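Local coordinates for signal recognition 54 kDa protein (Pyrococcus furiosus, PDB 3DM5) that is the 54 kDa protein of the signal recognition particle, joining a helical bundle and a signal peptide binding domain to a P-loop NTPase-type domain that holds guanosine-5'-diphosphate, at residues A[17-23]-A[71-76]; A[114-118]-A[146-151]; A[131-135]-A[156-160]. All coordinates share one frame; numbering follows the deposited sequence.

Contact 1. Residues A[17-23]-A[71-76]; sequences IARASSV and KKEHII
Lys71 starts the second segment and meets Val23 loosely, its CB lying 4.4 Å from Val23 CB. The rest of this lysine leads away from residues 17-23. Lys72, one position on, carries the polar part of the contact. Its CG stands opposite the backbone N (chi1 -167°), which sends the chain out across the end of helix 5-19. A bend at chi3 (-77°) then brings NZ in among the carbonyls there. NZ donates to Ala20 O at 2.9 Å and to Ala18 O at 3.2 Å. The two bonds differ in geometry. The ammonium lies in the carbonyl plane of Ala20, but well above that of Ala18. A positive group at this helix C-terminus would probably be favoured by the partial negative charge of the carbonyls.

The methylenes of Lys72 are used as well. CG lies 3.7 Å from Ile17 CG2, and the two side chains slide past each other in opposite directions. Nearer the backbone, Lys72 CB takes Val23 CG2 at 3.9 Å. The aliphatic stem thus lies against both Ile17 and Val23, while the tip serves the carbonyls of Ala18 and Ala20. Further along the helix, Ile75 points toward residues 17-23, but its close approach to Ile17 is doubtful in the model. Ile76 reaches the same isoleucine with its CD1, 4.0 Å from Ile17 CG2.

The contact joins the first and last helices of the N-terminal helical bundle, 5-19 and 71-86. Helix 25-41 packs against both: its Leu31 touches Ile17 and Ile75, its Ile28 touches Ile75, and its Leu27 touches Ala20. On the outer side, Arg19 forms a salt bridge with Glu308 of the second subunit.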
ATOM      1  N   ILE A  17      20.014  10.847  -6.431  1.00 60.36           N
ATOM      2  CA  ILE A  17      21.100  11.790  -6.663  1.00 68.80           C
ATOM      3  C   ILE A  17      22.367  11.071  -7.132  1.00 64.24           C
ATOM      4  O   ILE A  17      23.016  11.500  -8.078  1.00 54.01           O
ATOM      5  CB  ILE A  17      21.392  12.630  -5.408  1.00 57.92           C
ATOM      6  CG1 ILE A  17      20.191  13.516  -5.109  1.00 60.45           C
ATOM      7  CG2 ILE A  17      22.642  13.467  -5.601  1.00 60.13           C
ATOM      8  CD1 ILE A  17      20.555  14.870  -4.617  1.00 69.49           C
ATOM      9  N   ALA A  18      22.700   9.970  -6.471  1.00 60.72           N
ATOM     10  CA  ALA A  18      23.906   9.236  -6.796  1.00 62.14           C
ATOM     11  C   ALA A  18      23.841   8.749  -8.230  1.00 68.23           C
ATOM     12  O   ALA A  18      24.861   8.620  -8.903  1.00 74.08           O
ATOM     13  CB  ALA A  18      24.079   8.060  -5.853  1.00 57.50           C
ATOM     14  N   ARG A  19      22.626   8.501  -8.695  1.00 64.60           N
ATOM     15  CA  ARG A  19      22.420   7.864  -9.984  1.00 67.08           C
ATOM     16  C   ARG A  19      22.114   8.888 -11.064  1.00 69.34           C
ATOM     17  O   ARG A  19      22.160   8.576 -12.249  1.00 73.98           O
ATOM     18  CB  ARG A  19      21.285   6.847  -9.886  1.00 64.40           C
ATOM     19  CG  ARG A  19      21.578   5.693  -8.932  1.00 74.46           C
ATOM     20  CD  ARG A  19      20.406   4.716  -8.878  1.00 82.19           C
ATOM     21  NE  ARG A  19      20.545   3.727  -7.811  1.00 89.05           N
ATOM     22  CZ  ARG A  19      19.576   2.899  -7.428  1.00 94.51           C
ATOM     23  NH1 ARG A  19      18.388   2.939  -8.028  1.00 97.16           N
ATOM     24  NH2 ARG A  19      19.789   2.031  -6.441  1.00 75.90           N
ATOM     25  N   ALA A  20      21.809  10.112 -10.645  1.00 70.41           N
ATOM     26  CA  ALA A  20      21.427  11.180 -11.566  1.00 75.79           C
ATOM     27  C   ALA A  20      22.416  11.324 -12.715  1.00 83.77           C
ATOM     28  O   ALA A  20      23.629  11.202 -12.523  1.00 73.52           O
ATOM     29  CB  ALA A  20      21.278  12.516 -10.817  1.00 67.36           C
ATOM     30  N   SER A  21      21.885  11.587 -13.907  1.00 86.27           N
ATOM     31  CA  SER A  21      22.716  11.808 -15.083  1.00 88.74           C
ATOM     32  C   SER A  21      23.569  13.063 -14.904  1.00 85.54           C
ATOM     33  O   SER A  21      24.746  13.076 -15.250  1.00 92.24           O
ATOM     34  CB  SER A  21      21.861  11.894 -16.354  1.00 83.99           C
ATOM     35  OG  SER A  21      21.030  13.043 -16.344  1.00 97.27           O
ATOM     36  N   SER A  22      22.979  14.111 -14.341  1.00 80.80           N
ATOM     37  CA  SER A  22      23.746  15.303 -13.996  1.00 85.00           C
ATOM     38  C   SER A  22      23.011  16.123 -12.953  1.00 79.86           C
ATOM     39  O   SER A  22      21.810  15.953 -12.755  1.00 79.92           O
ATOM     40  CB  SER A  22      24.008  16.161 -15.233  1.00 91.06           C
ATOM     41  OG  SER A  22      22.829  16.830 -15.657  1.00 87.29           O
ATOM     42  N   VAL A  23      23.732  17.030 -12.302  1.00 82.56           N
ATOM     43  CA  VAL A  23      23.148  17.848 -11.248  1.00 74.50           C
ATOM     44  C   VAL A  23      22.776  19.251 -11.728  1.00 76.40           C
ATOM     45  O   VAL A  23      23.609  20.158 -11.756  1.00 79.79           O
ATOM     46  CB  VAL A  23      24.081  17.926 -10.028  1.00 69.88           C
ATOM     47  CG1 VAL A  23      23.459  18.771  -8.933  1.00 60.68           C
ATOM     48  CG2 VAL A  23      24.391  16.524  -9.523  1.00 65.63           C
ATOM     49  N   LYS A  71      29.614  18.016  -7.215  1.00 74.62           N
ATOM     50  CA  LYS A  71      28.382  18.689  -6.824  1.00 77.03           C
ATOM     51  C   LYS A  71      27.475  17.631  -6.192  1.00 72.70           C
ATOM     52  O   LYS A  71      26.895  17.840  -5.132  1.00 70.49           O
ATOM     53  CB  LYS A  71      27.713  19.327  -8.046  1.00 76.12           C
ATOM     54  CG  LYS A  71      28.681  19.661  -9.190  1.00 84.35           C
ATOM     55  CD  LYS A  71      28.951  18.433 -10.072  1.00 89.18           C
ATOM     56  CE  LYS A  71      30.144  18.621 -11.012  1.00 74.11           C
ATOM     57  NZ  LYS A  71      31.416  18.148 -10.386  1.00 76.13           N
ATOM     58  N   LYS A  72      27.415  16.480  -6.845  1.00 60.80           N
ATOM     59  CA  LYS A  72      26.630  15.333  -6.420  1.00 62.33           C
ATOM     60  C   LYS A  72      26.948  14.810  -4.994  1.00 65.28           C
ATOM     61  O   LYS A  72      26.044  14.556  -4.204  1.00 57.98           O
ATOM     62  CB  LYS A  72      26.815  14.229  -7.469  1.00 62.86           C
ATOM     63  CG  LYS A  72      25.860  13.089  -7.381  1.00 60.18           C
ATOM     64  CD  LYS A  72      26.251  12.001  -8.372  1.00 61.77           C
ATOM     65  CE  LYS A  72      25.848  12.352  -9.789  1.00 61.46           C
ATOM     66  NZ  LYS A  72      25.806  11.125 -10.646  1.00 60.38           N
ATOM     67  N   GLU A  73      28.226  14.644  -4.667  1.00 64.97           N
ATOM     68  CA  GLU A  73      28.605  14.116  -3.363  1.00 60.39           C
ATOM     69  C   GLU A  73      28.426  15.183  -2.311  1.00 61.12           C
ATOM     70  O   GLU A  73      28.340  14.893  -1.116  1.00 56.84           O
ATOM     71  CB  GLU A  73      30.071  13.684  -3.346  1.00 62.09           C
ATOM     72  CG  GLU A  73      30.425  12.561  -4.290  1.00 67.37           C
ATOM     73  CD  GLU A  73      31.908  12.543  -4.607  1.00 76.63           C
ATOM     74  OE1 GLU A  73      32.508  13.645  -4.696  1.00 75.52           O
ATOM     75  OE2 GLU A  73      32.467  11.437  -4.762  1.00 76.09           O
ATOM     76  N   HIS A  74      28.399  16.432  -2.749  1.00 55.42           N
ATOM     77  CA  HIS A  74      28.285  17.504  -1.790  1.00 59.25           C
ATOM     78  C   HIS A  74      26.826  17.684  -1.423  1.00 62.13           C
ATOM     79  O   HIS A  74      26.510  18.076  -0.298  1.00 55.19           O
ATOM     80  CB  HIS A  74      28.906  18.792  -2.320  1.00 58.84           C
ATOM     81  CG  HIS A  74      28.854  19.927  -1.351  1.00 56.82           C
ATOM     82  ND1 HIS A  74      28.068  21.035  -1.551  1.00 59.62           N
ATOM     83  CD2 HIS A  74      29.484  20.117  -0.165  1.00 50.96           C
ATOM     84  CE1 HIS A  74      28.215  21.868  -0.532  1.00 63.29           C
ATOM     85  NE2 HIS A  74      29.069  21.331   0.320  1.00 56.75           N
ATOM     86  N   ILE A  75      25.936  17.385  -2.369  1.00 60.22           N
ATOM     87  CA  ILE A  75      24.508  17.381  -2.078  1.00 60.03           C
ATOM     88  C   ILE A  75      24.211  16.305  -1.033  1.00 56.20           C
ATOM     89  O   ILE A  75      23.524  16.554  -0.047  1.00 50.36           O
ATOM     90  CB  ILE A  75      23.657  17.070  -3.315  1.00 63.91           C
ATOM     91  CG1 ILE A  75      23.872  18.120  -4.407  1.00 65.22           C
ATOM     92  CG2 ILE A  75      22.195  17.026  -2.916  1.00 51.70           C
ATOM     93  CD1 ILE A  75      23.131  19.400  -4.168  1.00 63.33           C
ATOM     94  N   ILE A  76      24.727  15.104  -1.259  1.00 51.18           N
ATOM     95  CA  ILE A  76      24.524  14.016  -0.334  1.00 46.15           C
ATOM     96  C   ILE A  76      24.942  14.519   1.035  1.00 55.40           C
ATOM     97  O   ILE A  76      24.266  14.260   2.020  1.00 55.08           O
ATOM     98  CB  ILE A  76      25.402  12.815  -0.689  1.00 53.42           C
ATOM     99  CG1 ILE A  76      25.259  12.441  -2.167  1.00 52.53           C
ATOM    100  CG2 ILE A  76      25.078  11.636   0.197  1.00 44.51           C
ATOM    101  CD1 ILE A  76      24.127  11.573  -2.449  1.00 50.32           C
TER

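Contact 2. Residues A[114-118]-A[146-151]; sequences TTTVA and QLRQLL. With GDP (guanosine-5'-diphosphate), chain J; SO4 (sulfate ion), chain L.
Thr114 and Gln146 are brought together by their first torsions. In Thr114 (chi1 -44°) the methyl CG2 stands opposite the backbone N and OG1 lies beside it. The methyl is thereby turned to helix 142-151 and the hydroxyl to the nucleotide. Gln146 holds CG opposite its own N (chi1 174°) and stays extended from there. Its amide carbon CD comes to 3.5 Å from Thr114 CG2, the two side chains approaching from opposite directions. The amide then continues to the ligand, where NE2 donates to O1A of GDP at 3.0 Å. Its OE1 accepts a bond from Arg140.

Behind this polar end the helices pack through aliphatic groups. Leu147 CD2 lies 3.8 Å from Val117 CG1, the side chains crossing nearly at right angles. Ala118 CB fits between two leucines: Leu150 CD1 is 3.6 Å from it and Leu151 CD2 is 3.9 Å from it. The short segments run in similar directions, at 34° to each other.

The diphosphate is gripped in pairs by helix 113-125. Thr114 gives both N and OG1 to GDP O3B, the OG1 bond being 2.6 Å. Thr115 does the same for O2A, with OG1 at 2.7 Å. The role of Thr114 is consistent with a P-loop (Walker A). Two backbone amides near the start of this helix would help offset the phosphate charge. Gln146 adds a bond to the alpha phosphate from the second helix, so both helices hold the nucleotide.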
ATOM      1  N   THR A 114       6.272   3.244  32.536  1.00 33.23           N
ATOM      2  CA  THR A 114       6.603   2.086  33.362  1.00 37.35           C
ATOM      3  C   THR A 114       7.661   1.222  32.651  1.00 48.68           C
ATOM      4  O   THR A 114       8.747   0.957  33.205  1.00 42.37           O
ATOM      5  CB  THR A 114       5.374   1.203  33.691  1.00 42.16           C
ATOM      6  OG1 THR A 114       4.249   2.010  34.059  1.00 43.83           O
ATOM      7  CG2 THR A 114       5.691   0.282  34.825  1.00 43.29           C
ATOM      8  N   THR A 115       7.345   0.798  31.422  1.00 36.97           N
ATOM      9  CA  THR A 115       8.252  -0.041  30.636  1.00 37.57           C
ATOM     10  C   THR A 115       9.612   0.625  30.436  1.00 37.15           C
ATOM     11  O   THR A 115      10.663   0.006  30.617  1.00 30.58           O
ATOM     12  CB  THR A 115       7.661  -0.374  29.243  1.00 42.23           C
ATOM     13  OG1 THR A 115       6.320  -0.869  29.386  1.00 44.16           O
ATOM     14  CG2 THR A 115       8.511  -1.420  28.548  1.00 27.81           C
ATOM     15  N   THR A 116       9.599   1.892  30.039  1.00 36.81           N
ATOM     16  CA  THR A 116      10.849   2.609  29.892  1.00 38.04           C
ATOM     17  C   THR A 116      11.675   2.635  31.199  1.00 37.30           C
ATOM     18  O   THR A 116      12.904   2.661  31.159  1.00 37.88           O
ATOM     19  CB  THR A 116      10.621   4.025  29.359  1.00 37.14           C
ATOM     20  OG1 THR A 116       9.747   3.974  28.226  1.00 37.32           O
ATOM     21  CG2 THR A 116      11.952   4.689  28.977  1.00 30.75           C
ATOM     22  N   VAL A 117      11.015   2.599  32.350  1.00 34.74           N
ATOM     23  CA  VAL A 117      11.755   2.669  33.601  1.00 43.31           C
ATOM     24  C   VAL A 117      12.581   1.396  33.709  1.00 39.38           C
ATOM     25  O   VAL A 117      13.750   1.445  34.091  1.00 40.54           O
ATOM     26  CB  VAL A 117      10.827   2.862  34.829  1.00 45.71           C
ATOM     27  CG1 VAL A 117      11.520   2.485  36.135  1.00 28.24           C
ATOM     28  CG2 VAL A 117      10.299   4.288  34.866  1.00 28.62           C
ATOM     29  N   ALA A 118      11.982   0.267  33.335  1.00 33.51           N
ATOM     30  CA  ALA A 118      12.665  -1.037  33.364  1.00 34.73           C
ATOM     31  C   ALA A 118      13.787  -1.117  32.349  1.00 36.95           C
ATOM     32  O   ALA A 118      14.866  -1.634  32.647  1.00 33.62           O
ATOM     33  CB  ALA A 118      11.680  -2.177  33.137  1.00 35.09           C
ATOM     34  N   GLN A 146       4.022  -4.665  37.771  1.00 38.46           N
ATOM     35  CA  GLN A 146       4.583  -4.645  36.419  1.00 37.72           C
ATOM     36  C   GLN A 146       6.109  -4.497  36.396  1.00 42.58           C
ATOM     37  O   GLN A 146       6.793  -5.114  35.582  1.00 43.73           O
ATOM     38  CB  GLN A 146       3.941  -3.544  35.596  1.00 38.00           C
ATOM     39  CG  GLN A 146       4.568  -3.377  34.236  1.00 38.63           C
ATOM     40  CD  GLN A 146       3.828  -2.358  33.398  1.00 44.96           C
ATOM     41  OE1 GLN A 146       2.783  -1.854  33.802  1.00 52.81           O
ATOM     42  NE2 GLN A 146       4.365  -2.049  32.224  1.00 46.63           N
ATOM     43  N   LEU A 147       6.636  -3.674  37.295  1.00 42.89           N
ATOM     44  CA  LEU A 147       8.072  -3.471  37.389  1.00 38.18           C
ATOM     45  C   LEU A 147       8.727  -4.716  37.957  1.00 39.62           C
ATOM     46  O   LEU A 147       9.788  -5.110  37.496  1.00 38.48           O
ATOM     47  CB  LEU A 147       8.415  -2.228  38.242  1.00 41.15           C
ATOM     48  CG  LEU A 147       8.154  -0.825  37.663  1.00 39.63           C
ATOM     49  CD1 LEU A 147       8.235   0.221  38.753  1.00 39.57           C
ATOM     50  CD2 LEU A 147       9.088  -0.460  36.495  1.00 35.45           C
ATOM     51  N   ARG A 148       8.100  -5.324  38.963  1.00 39.51           N
ATOM     52  CA  ARG A 148       8.580  -6.600  39.512  1.00 49.13           C
ATOM     53  C   ARG A 148       8.681  -7.649  38.391  1.00 49.37           C
ATOM     54  O   ARG A 148       9.707  -8.329  38.239  1.00 49.56           O
ATOM     55  CB  ARG A 148       7.642  -7.131  40.607  1.00 50.98           C
ATOM     56  CG  ARG A 148       7.602  -6.352  41.922  1.00 40.43           C
ATOM     57  CD  ARG A 148       8.955  -6.339  42.566  1.00 44.61           C
ATOM     58  NE  ARG A 148       9.419  -7.663  42.965  1.00 52.78           N
ATOM     59  CZ  ARG A 148       8.850  -8.411  43.907  1.00 48.67           C
ATOM     60  NH1 ARG A 148       7.768  -7.990  44.540  1.00 50.18           N
ATOM     61  NH2 ARG A 148       9.356  -9.590  44.204  1.00 43.71           N
ATOM     62  N   GLN A 149       7.599  -7.772  37.623  1.00 43.70           N
ATOM     63  CA  GLN A 149       7.540  -8.620  36.429  1.00 51.26           C
ATOM     64  C   GLN A 149       8.714  -8.376  35.461  1.00 49.49           C
ATOM     65  O   GLN A 149       9.362  -9.315  35.011  1.00 44.68           O
ATOM     66  CB  GLN A 149       6.193  -8.428  35.704  1.00 41.11           C
ATOM     67  CG  GLN A 149       6.209  -8.804  34.233  1.00 45.12           C
ATOM     68  CD  GLN A 149       5.157  -8.061  33.421  1.00 49.98           C
ATOM     69  OE1 GLN A 149       4.282  -7.405  33.971  1.00 53.21           O
ATOM     70  NE2 GLN A 149       5.244  -8.162  32.113  1.00 52.10           N
ATOM     71  N   LEU A 150       8.995  -7.117  35.147  1.00 40.19           N
ATOM     72  CA  LEU A 150      10.057  -6.825  34.190  1.00 49.81           C
ATOM     73  C   LEU A 150      11.467  -6.993  34.762  1.00 46.79           C
ATOM     74  O   LEU A 150      12.427  -7.228  34.024  1.00 49.90           O
ATOM     75  CB  LEU A 150       9.905  -5.403  33.628  1.00 42.85           C
ATOM     76  CG  LEU A 150       8.591  -5.055  32.920  1.00 41.78           C
ATOM     77  CD1 LEU A 150       8.442  -3.556  32.628  1.00 38.61           C
ATOM     78  CD2 LEU A 150       8.490  -5.868  31.656  1.00 36.39           C
ATOM     79  N   LEU A 151      11.595  -6.861  36.076  1.00 47.50           N
ATOM     80  CA  LEU A 151      12.900  -6.587  36.652  1.00 50.42           C
ATOM     81  C   LEU A 151      13.451  -7.661  37.589  1.00 47.81           C
ATOM     82  O   LEU A 151      14.655  -7.730  37.796  1.00 46.32           O
ATOM     83  CB  LEU A 151      12.879  -5.219  37.339  1.00 47.43           C
ATOM     84  CG  LEU A 151      12.924  -3.981  36.440  1.00 44.07           C
ATOM     85  CD1 LEU A 151      12.829  -2.719  37.271  1.00 38.70           C
ATOM     86  CD2 LEU A 151      14.184  -3.968  35.579  1.00 40.52           C
TER
HETATM   87  PB  GDP J 501       2.399   3.367  31.054  1.00 37.55           P
HETATM   88  O1B GDP J 501       2.691   4.219  29.867  1.00 37.31           O
HETATM   89  O2B GDP J 501       1.015   3.703  31.553  1.00 42.79           O
HETATM   90  O3B GDP J 501       3.440   3.609  32.119  1.00 43.28           O
HETATM   91  O3A GDP J 501       2.267   1.809  30.657  1.00 51.18           O
HETATM   92  PA  GDP J 501       3.328   0.901  29.864  1.00 42.99           P
HETATM   93  O1A GDP J 501       2.977  -0.553  29.976  1.00 49.29           O
HETATM   94  O2A GDP J 501       4.740   1.129  30.325  1.00 45.54           O
HETATM   95  O5' GDP J 501       3.079   1.356  28.343  1.00 45.02           O
HETATM   96  C5' GDP J 501       1.801   1.061  27.792  1.00 39.78           C
HETATM   97  C4' GDP J 501       1.931   0.206  26.528  1.00 46.24           C
HETATM   98  O4' GDP J 501       2.912   0.704  25.588  1.00 50.38           O
HETATM   99  C3' GDP J 501       2.328  -1.220  26.868  1.00 43.99           C
HETATM  100  O3' GDP J 501       1.475  -2.048  26.071  1.00 40.52           O
HETATM  101  C2' GDP J 501       3.779  -1.315  26.435  1.00 42.32           C
HETATM  102  O2' GDP J 501       4.119  -2.592  25.946  1.00 46.26           O
HETATM  103  C1' GDP J 501       3.829  -0.359  25.269  1.00 43.73           C
HETATM  104  N9  GDP J 501       5.163   0.201  25.002  1.00 45.92           N
HETATM  105  C8  GDP J 501       5.956   0.923  25.812  1.00 45.78           C
HETATM  106  N7  GDP J 501       7.094   1.289  25.161  1.00 43.70           N
HETATM  107  C5  GDP J 501       7.015   0.805  23.907  1.00 48.62           C
HETATM  108  C6  GDP J 501       7.849   0.805  22.676  1.00 44.96           C
HETATM  109  O6  GDP J 501       8.957   1.389  22.618  1.00 41.26           O
HETATM  110  N1  GDP J 501       7.374   0.154  21.607  1.00 48.09           N
HETATM  111  C2  GDP J 501       6.185  -0.474  21.605  1.00 45.85           C
HETATM  112  N2  GDP J 501       5.780  -1.100  20.480  1.00 45.68           N
HETATM  113  N3  GDP J 501       5.372  -0.510  22.677  1.00 48.64           N
HETATM  114  C4  GDP J 501       5.736   0.094  23.822  1.00 49.39           C
HETATM  115  S   SO4 L 445       6.894 -11.815  46.068  1.00111.83           S
HETATM  116  O1  SO4 L 445       7.855 -11.045  46.867  1.00 73.43           O
HETATM  117  O2  SO4 L 445       7.593 -12.346  44.892  1.00 73.84           O
HETATM  118  O3  SO4 L 445       6.324 -12.925  46.831  1.00103.90           O
HETATM  119  O4  SO4 L 445       5.777 -10.946  45.698  1.00 85.01           O

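Contact 3. Residues A[131-135]-A[156-160]; sequences VGVVC and IEVFG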
ATOM      1  N   VAL A 131      21.592  -0.935  40.352  1.00 45.26           N
ATOM      2  CA  VAL A 131      20.441  -0.081  40.117  1.00 39.94           C
ATOM      3  C   VAL A 131      19.336  -0.431  41.081  1.00 39.20           C
ATOM      4  O   VAL A 131      19.093  -1.606  41.361  1.00 46.66           O
ATOM      5  CB  VAL A 131      19.904  -0.228  38.675  1.00 44.34           C
ATOM      6  CG1 VAL A 131      18.685   0.655  38.467  1.00 37.44           C
ATOM      7  CG2 VAL A 131      20.981   0.108  37.682  1.00 39.07           C
ATOM      8  N   GLY A 132      18.665   0.600  41.578  1.00 39.70           N
ATOM      9  CA  GLY A 132      17.408   0.432  42.269  1.00 42.29           C
ATOM     10  C   GLY A 132      16.340   1.275  41.599  1.00 45.56           C
ATOM     11  O   GLY A 132      16.605   2.397  41.169  1.00 48.54           O
ATOM     12  N   VAL A 133      15.134   0.742  41.481  1.00 42.30           N
ATOM     13  CA  VAL A 133      14.035   1.550  41.007  1.00 41.54           C
ATOM     14  C   VAL A 133      13.079   1.741  42.150  1.00 38.77           C
ATOM     15  O   VAL A 133      12.893   0.856  42.989  1.00 43.61           O
ATOM     16  CB  VAL A 133      13.297   0.972  39.726  1.00 46.02           C
ATOM     17  CG1 VAL A 133      14.187   0.003  38.954  1.00 31.50           C
ATOM     18  CG2 VAL A 133      11.966   0.324  40.091  1.00 36.07           C
ATOM     19  N   VAL A 134      12.482   2.918  42.175  1.00 42.65           N
ATOM     20  CA  VAL A 134      11.528   3.298  43.191  1.00 43.66           C
ATOM     21  C   VAL A 134      10.242   3.566  42.461  1.00 41.76           C
ATOM     22  O   VAL A 134      10.193   4.443  41.604  1.00 43.45           O
ATOM     23  CB  VAL A 134      11.949   4.613  43.879  1.00 44.14           C
ATOM     24  CG1 VAL A 134      10.809   5.167  44.767  1.00 42.63           C
ATOM     25  CG2 VAL A 134      13.213   4.401  44.667  1.00 39.26           C
ATOM     26  N   CYS A 135       9.200   2.826  42.797  1.00 38.84           N
ATOM     27  CA  CYS A 135       7.911   3.026  42.158  1.00 48.33           C
ATOM     28  C   CYS A 135       6.999   3.902  43.020  1.00 47.50           C
ATOM     29  O   CYS A 135       6.382   3.417  43.967  1.00 39.99           O
ATOM     30  CB  CYS A 135       7.254   1.680  41.888  1.00 37.12           C
ATOM     31  SG  CYS A 135       5.540   1.777  41.370  1.00 50.04           S
ATOM     32  N   ILE A 156      17.305  -6.656  39.902  1.00 48.21           N
ATOM     33  CA  ILE A 156      17.235  -5.236  40.114  1.00 49.00           C
ATOM     34  C   ILE A 156      16.118  -4.959  41.097  1.00 52.07           C
ATOM     35  O   ILE A 156      14.959  -5.276  40.830  1.00 55.15           O
ATOM     36  CB  ILE A 156      16.976  -4.486  38.804  1.00 43.69           C
ATOM     37  CG1 ILE A 156      18.145  -4.710  37.849  1.00 41.36           C
ATOM     38  CG2 ILE A 156      16.802  -2.997  39.068  1.00 47.81           C
ATOM     39  CD1 ILE A 156      17.956  -4.090  36.474  1.00 51.34           C
ATOM     40  N   GLU A 157      16.481  -4.373  42.236  1.00 51.79           N
ATOM     41  CA  GLU A 157      15.508  -4.032  43.260  1.00 50.98           C
ATOM     42  C   GLU A 157      14.447  -3.042  42.801  1.00 49.32           C
ATOM     43  O   GLU A 157      14.742  -2.029  42.172  1.00 50.30           O
ATOM     44  CB  GLU A 157      16.193  -3.481  44.516  1.00 57.59           C
ATOM     45  CG  GLU A 157      15.267  -2.623  45.362  1.00 63.38           C
ATOM     46  CD  GLU A 157      15.653  -2.595  46.825  1.00 80.71           C
ATOM     47  OE1 GLU A 157      16.859  -2.756  47.126  1.00 82.16           O
ATOM     48  OE2 GLU A 157      14.739  -2.415  47.666  1.00 80.58           O
ATOM     49  N   VAL A 158      13.209  -3.352  43.157  1.00 43.65           N
ATOM     50  CA  VAL A 158      12.080  -2.476  42.916  1.00 45.20           C
ATOM     51  C   VAL A 158      11.427  -2.142  44.258  1.00 55.38           C
ATOM     52  O   VAL A 158      10.717  -2.984  44.822  1.00 55.81           O
ATOM     53  CB  VAL A 158      11.013  -3.169  42.011  1.00 43.76           C
ATOM     54  CG1 VAL A 158       9.797  -2.283  41.805  1.00 43.44           C
ATOM     55  CG2 VAL A 158      11.605  -3.553  40.691  1.00 39.42           C
ATOM     56  N   PHE A 159      11.660  -0.925  44.764  1.00 55.63           N
ATOM     57  CA  PHE A 159      10.990  -0.438  45.978  1.00 51.99           C
ATOM     58  C   PHE A 159       9.601   0.050  45.640  1.00 48.15           C
ATOM     59  O   PHE A 159       9.424   0.803  44.696  1.00 56.14           O
ATOM     60  CB  PHE A 159      11.763   0.718  46.635  1.00 54.91           C
ATOM     61  CG  PHE A 159      11.039   1.339  47.812  1.00 59.12           C
ATOM     62  CD1 PHE A 159      11.394   1.010  49.109  1.00 55.00           C
ATOM     63  CD2 PHE A 159       9.980   2.226  47.618  1.00 57.55           C
ATOM     64  CE1 PHE A 159      10.725   1.556  50.190  1.00 49.16           C
ATOM     65  CE2 PHE A 159       9.295   2.781  48.702  1.00 55.52           C
ATOM     66  CZ  PHE A 159       9.672   2.442  49.992  1.00 53.31           C
ATOM     67  N   GLY A 160       8.607  -0.354  46.411  1.00 49.91           N
ATOM     68  CA  GLY A 160       7.273   0.153  46.168  1.00 46.43           C
ATOM     69  C   GLY A 160       6.387  -0.032  47.370  1.00 67.30           C
ATOM     70  O   GLY A 160       6.848  -0.401  48.455  1.00 70.13           O
TER
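Phe159 O is met by two neighbours on the strand beside it. Cys135 N donates to it at 2.8 Å in a nearly straight bond (177° at the hydrogen), and Val134 CA makes a longer CH...O contact. Val133 O is used alike: Phe159 N donates to it at 2.8 Å, and Val158 CA lies 3.4 Å from it. Val133 N completes the set with a bond to Glu157 O at 2.9 Å. Residues 133 and 135 thus bond alternately to 157 and 159, as parallel strands do, with Val133 opposite Val158 and Val134 opposite Phe159.

The side chains fall on two faces. Val133 and Val158 lie side by side, pointing the same way, with Val133 CG2 at 3.8 Å from Val158 CG1. Ile156 CG2 touches Val133 CG1 at 4.0 Å, their side chains crossing at about a right angle. Leu151 of helix 142-151 packs on this face. On the other face Val134 CG1 approaches Phe159 CD2 at 4.2 Å, obliquely to the ring. Leu170 and Glu173 of helix 167-180 touch Phe159 there.

This is the pairing of a beta-alpha-beta crossover at the edge of the sheet. Backbone bonds fix the register, while Val133 and Val158 pack under helix 142-151 and Phe159 meets helix 167-180 on the other face.

How the contacts relate
Contact 1 comes first along the chain, in the N-terminal helical bundle. Contacts 2 and 3 follow in the nucleotide-binding domain, where their segments alternate. The centre of contact 1 is about 48 Å from that of contact 2 and 53 Å from that of contact 3, across the centre of the chain. It shares no helix or strand with them. The centres of contacts 2 and 3 are about 9 Å apart, and the two touch: Leu151 packs on Val133 and Val158, and Leu147 packs on Cys135. Helix 142-151 therefore belongs to both settings, packing on helix 113-125 and covering strands 131-135 and 157-159. It thus links the edge strands to the nucleotide site, to which it lends Gln146.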